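Local coordinates for protein glutamine cyclotransferase (Tannerella forsythia, PDB 6QRO) that probably catalyses the zinc-dependent cyclisation of N-terminal glutamine to pyroglutamate, as a bacterial relative of the mammalian type II glutaminyl cyclases, at residues E52-C57 against K88-V93. Residues are numbered along the deposited sequence; the frame is centred on the assembly and turned at random.
Sequences EAHQRC and KAQNIV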
ATOM      1  N   GLU A  52      -0.300  16.570  12.973  1.00 18.14           N
ATOM      2  CA  GLU A  52      -0.775  15.804  14.122  1.00 20.41           C
ATOM      3  C   GLU A  52      -1.651  14.630  13.682  1.00 17.81           C
ATOM      4  O   GLU A  52      -1.604  13.560  14.293  1.00 16.28           O
ATOM      5  CB  GLU A  52      -1.515  16.719  15.102  1.00 18.46           C
ATOM      6  CG  GLU A  52      -1.849  16.087  16.464  1.00 27.89           C
ATOM      7  CD  GLU A  52      -0.639  15.494  17.218  1.00 27.99           C
ATOM      8  OE1 GLU A  52      -0.860  14.664  18.129  1.00 22.56           O
ATOM      9  OE2 GLU A  52       0.525  15.851  16.924  1.00 36.16           O
ATOM     10  N   ALA A  53      -2.485  14.824  12.650  1.00 16.59           N
ATOM     11  CA  ALA A  53      -3.314  13.734  12.131  1.00 13.50           C
ATOM     12  C   ALA A  53      -2.465  12.547  11.693  1.00 15.56           C
ATOM     13  O   ALA A  53      -2.871  11.391  11.845  1.00 15.25           O
ATOM     14  CB  ALA A  53      -4.163  14.223  10.962  1.00 17.41           C
ATOM     15  N   HIS A  54      -1.322  12.824  11.072  1.00 13.64           N
ATOM     16  CA  HIS A  54      -0.349  11.797  10.728  1.00 10.77           C
ATOM     17  C   HIS A  54       0.157  11.077  11.981  1.00 14.16           C
ATOM     18  O   HIS A  54       0.277   9.845  12.000  1.00 11.41           O
ATOM     19  CB  HIS A  54       0.778  12.488   9.969  1.00 12.37           C
ATOM     20  CG  HIS A  54       1.782  11.583   9.333  1.00  9.51           C
ATOM     21  ND1 HIS A  54       1.714  11.228   8.004  1.00 10.05           N
ATOM     22  CD2 HIS A  54       2.915  11.024   9.813  1.00  9.55           C
ATOM     23  CE1 HIS A  54       2.744  10.462   7.698  1.00  9.07           C
ATOM     24  NE2 HIS A  54       3.496  10.332   8.776  1.00 13.19           N
ATOM     25  N   GLN A  55       0.471  11.834  13.038  1.00 15.65           N
ATOM     26  CA  GLN A  55       0.992  11.226  14.263  1.00 15.88           C
ATOM     27  C   GLN A  55      -0.056  10.362  14.958  1.00 16.66           C
ATOM     28  O   GLN A  55       0.237   9.235  15.377  1.00 15.50           O
ATOM     29  CB  GLN A  55       1.500  12.308  15.217  1.00 19.03           C
ATOM     30  CG  GLN A  55       2.015  11.760  16.541  1.00 20.80           C
ATOM     31  CD  GLN A  55       3.278  10.924  16.398  1.00 25.99           C
ATOM     32  OE1 GLN A  55       4.192  11.270  15.643  1.00 26.76           O
ATOM     33  NE2 GLN A  55       3.344   9.822  17.138  1.00 24.26           N
ATOM     34  N   ARG A  56      -1.275  10.879  15.111  1.00 15.40           N
ATOM     35  CA  ARG A  56      -2.338  10.076  15.705  1.00 14.42           C
ATOM     36  C   ARG A  56      -2.588   8.808  14.902  1.00 18.03           C
ATOM     37  O   ARG A  56      -2.873   7.742  15.470  1.00 16.64           O
ATOM     38  CB  ARG A  56      -3.617  10.892  15.839  1.00 14.08           C
ATOM     39  CG  ARG A  56      -3.624  11.802  17.025  1.00 13.13           C
ATOM     40  CD  ARG A  56      -5.024  12.330  17.261  1.00 13.81           C
ATOM     41  NE  ARG A  56      -5.056  13.565  18.034  1.00 19.11           N
ATOM     42  CZ  ARG A  56      -4.652  13.668  19.300  1.00 23.19           C
ATOM     43  NH1 ARG A  56      -4.206  12.609  19.960  1.00 17.65           N
ATOM     44  NH2 ARG A  56      -4.711  14.836  19.917  1.00 29.63           N
ATOM     45  N   CYS A  57      -2.500   8.911  13.573  1.00 14.12           N
ATOM     46  CA  CYS A  57      -2.721   7.749  12.728  1.00 12.62           C
ATOM     47  C   CYS A  57      -1.579   6.741  12.849  1.00 14.39           C
ATOM     48  O   CYS A  57      -1.816   5.530  12.824  1.00 14.94           O
ATOM     49  CB  CYS A  57      -2.900   8.195  11.288  1.00 11.18           C
ATOM     50  SG  CYS A  57      -3.479   6.899  10.288  1.00 14.34           S
ATOM     51  N   LYS A  88       9.359  13.856   9.127  1.00 13.77           N
ATOM     52  CA  LYS A  88       9.454  12.987  10.295  1.00 17.94           C
ATOM     53  C   LYS A  88       8.553  11.788  10.035  1.00 16.71           C
ATOM     54  O   LYS A  88       7.365  11.785  10.380  1.00 14.94           O
ATOM     55  CB  LYS A  88       9.042  13.749  11.549  1.00 19.99           C
ATOM     56  CG  LYS A  88       9.738  15.084  11.678  1.00 16.10           C
ATOM     57  CD  LYS A  88      11.189  14.979  12.067  1.00 16.80           C
ATOM     58  CE  LYS A  88      11.716  16.367  12.446  1.00 17.67           C
ATOM     59  NZ  LYS A  88      12.142  16.495  13.875  1.00 21.46           N
ATOM     60  N   ALA A  89       9.139  10.761   9.426  1.00 17.07           N
ATOM     61  CA  ALA A  89       8.434   9.587   8.940  1.00 18.54           C
ATOM     62  C   ALA A  89       8.450   8.446   9.954  1.00 14.28           C
ATOM     63  O   ALA A  89       9.344   8.352  10.790  1.00 13.59           O
ATOM     64  CB  ALA A  89       9.042   9.102   7.622  1.00 12.70           C
ATOM     65  N   GLN A  90       7.411   7.606   9.888  1.00 15.03           N
ATOM     66  CA  GLN A  90       7.320   6.353  10.633  1.00 13.45           C
ATOM     67  C   GLN A  90       7.016   5.242   9.633  1.00 11.88           C
ATOM     68  O   GLN A  90       5.933   5.224   9.051  1.00  9.81           O
ATOM     69  CB  GLN A  90       6.242   6.371  11.724  1.00 14.64           C
ATOM     70  CG  GLN A  90       6.412   7.328  12.883  1.00 14.71           C
ATOM     71  CD  GLN A  90       5.570   8.587  12.774  1.00 12.88           C
ATOM     72  OE1 GLN A  90       4.766   8.727  11.870  1.00 12.72           O
ATOM     73  NE2 GLN A  90       5.721   9.481  13.739  1.00 15.88           N
ATOM     74  N   ASN A  91       7.993   4.363   9.377  1.00 12.26           N
ATOM     75  CA  ASN A  91       7.723   3.085   8.718  1.00 13.41           C
ATOM     76  C   ASN A  91       7.247   2.085   9.771  1.00 13.93           C
ATOM     77  O   ASN A  91       7.952   1.839  10.758  1.00 11.79           O
ATOM     78  CB  ASN A  91       8.958   2.531   8.013  1.00 12.89           C
ATOM     79  CG  ASN A  91       9.397   3.373   6.808  1.00 11.04           C
ATOM     80  OD1 ASN A  91       8.591   4.011   6.132  1.00  9.78           O
ATOM     81  ND2 ASN A  91      10.679   3.319   6.515  1.00 13.43           N
ATOM     82  N   ILE A  92       6.065   1.506   9.561  1.00 12.91           N
ATOM     83  CA  ILE A  92       5.412   0.662  10.563  1.00 12.07           C
ATOM     84  C   ILE A  92       5.445  -0.785  10.084  1.00 10.31           C
ATOM     85  O   ILE A  92       4.868  -1.119   9.040  1.00 10.02           O
ATOM     86  CB  ILE A  92       3.977   1.135  10.842  1.00 10.72           C
ATOM     87  CG1 ILE A  92       3.994   2.612  11.237  1.00 10.10           C
ATOM     88  CG2 ILE A  92       3.352   0.285  11.964  1.00 10.81           C
ATOM     89  CD1 ILE A  92       2.651   3.313  11.130  1.00 11.63           C
ATOM     90  N   VAL A  93       6.125  -1.642  10.845  1.00 11.79           N
ATOM     91  CA  VAL A  93       6.317  -3.043  10.494  1.00 12.00           C
ATOM     92  C   VAL A  93       5.628  -3.901  11.547  1.00 12.00           C
ATOM     93  O   VAL A  93       5.959  -3.833  12.738  1.00 11.38           O
ATOM     94  CB  VAL A  93       7.804  -3.428  10.382  1.00 14.63           C
ATOM     95  CG1 VAL A  93       7.933  -4.938  10.066  1.00 13.43           C
ATOM     96  CG2 VAL A  93       8.501  -2.609   9.316  1.00 11.34           C
TER
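Q90 reaches from its strand toward the first turns of helix 52-67 and sets its amide between H54 and Q55. NE2 of Q90 gives a weak hydrogen bond to OE1 of Q55, 3.0 Å long but bent to 125° at the hydrogen; the Q90 side chain runs roughly perpendicular to that of Q55, and their amide planes stand nearly perpendicular too. OE1 of Q90 lies against the imidazole of H54, 3.6 Å from CD2, reaching the ring obliquely. Here ring and amide planes are 30° apart, and the two side chains pass alongside each other, heading opposite ways. This carbonyl oxygen is buried by the contact and finds no hydrogen-bond partner in the model, so the ring meets it without satisfying it.

H54 spends its own polar atoms elsewhere: NE2 is hydrogen-bonded to OD2 of D164 and ND1 to the backbone oxygen of R47. Having CG anti to the backbone N (chi1 -171°) brings the ring end nearer the strand, where it is held at both nitrogens, which should fix its rotation. The same OD2 of D164 accepts the backbone N-H of Q90, so one carboxylate oxygen ties H54 on the helix to the backbone of Q90 on the strand. The H54 side chain lies about 13 Å from the bound zinc ion.

The axes of 52-57 and 88-93 come within 10.0 Å and run nearly parallel. Further along the strand, I92 continues the packing against L61, A62 and L65 of the same helix. Strand 86-96 pairs antiparallel with 71-80 and 157-163, and the contact thus packs helix 52-67 against one face of the mixed sheet in the α/β zinc-exopeptidase-like fold of the M28 family.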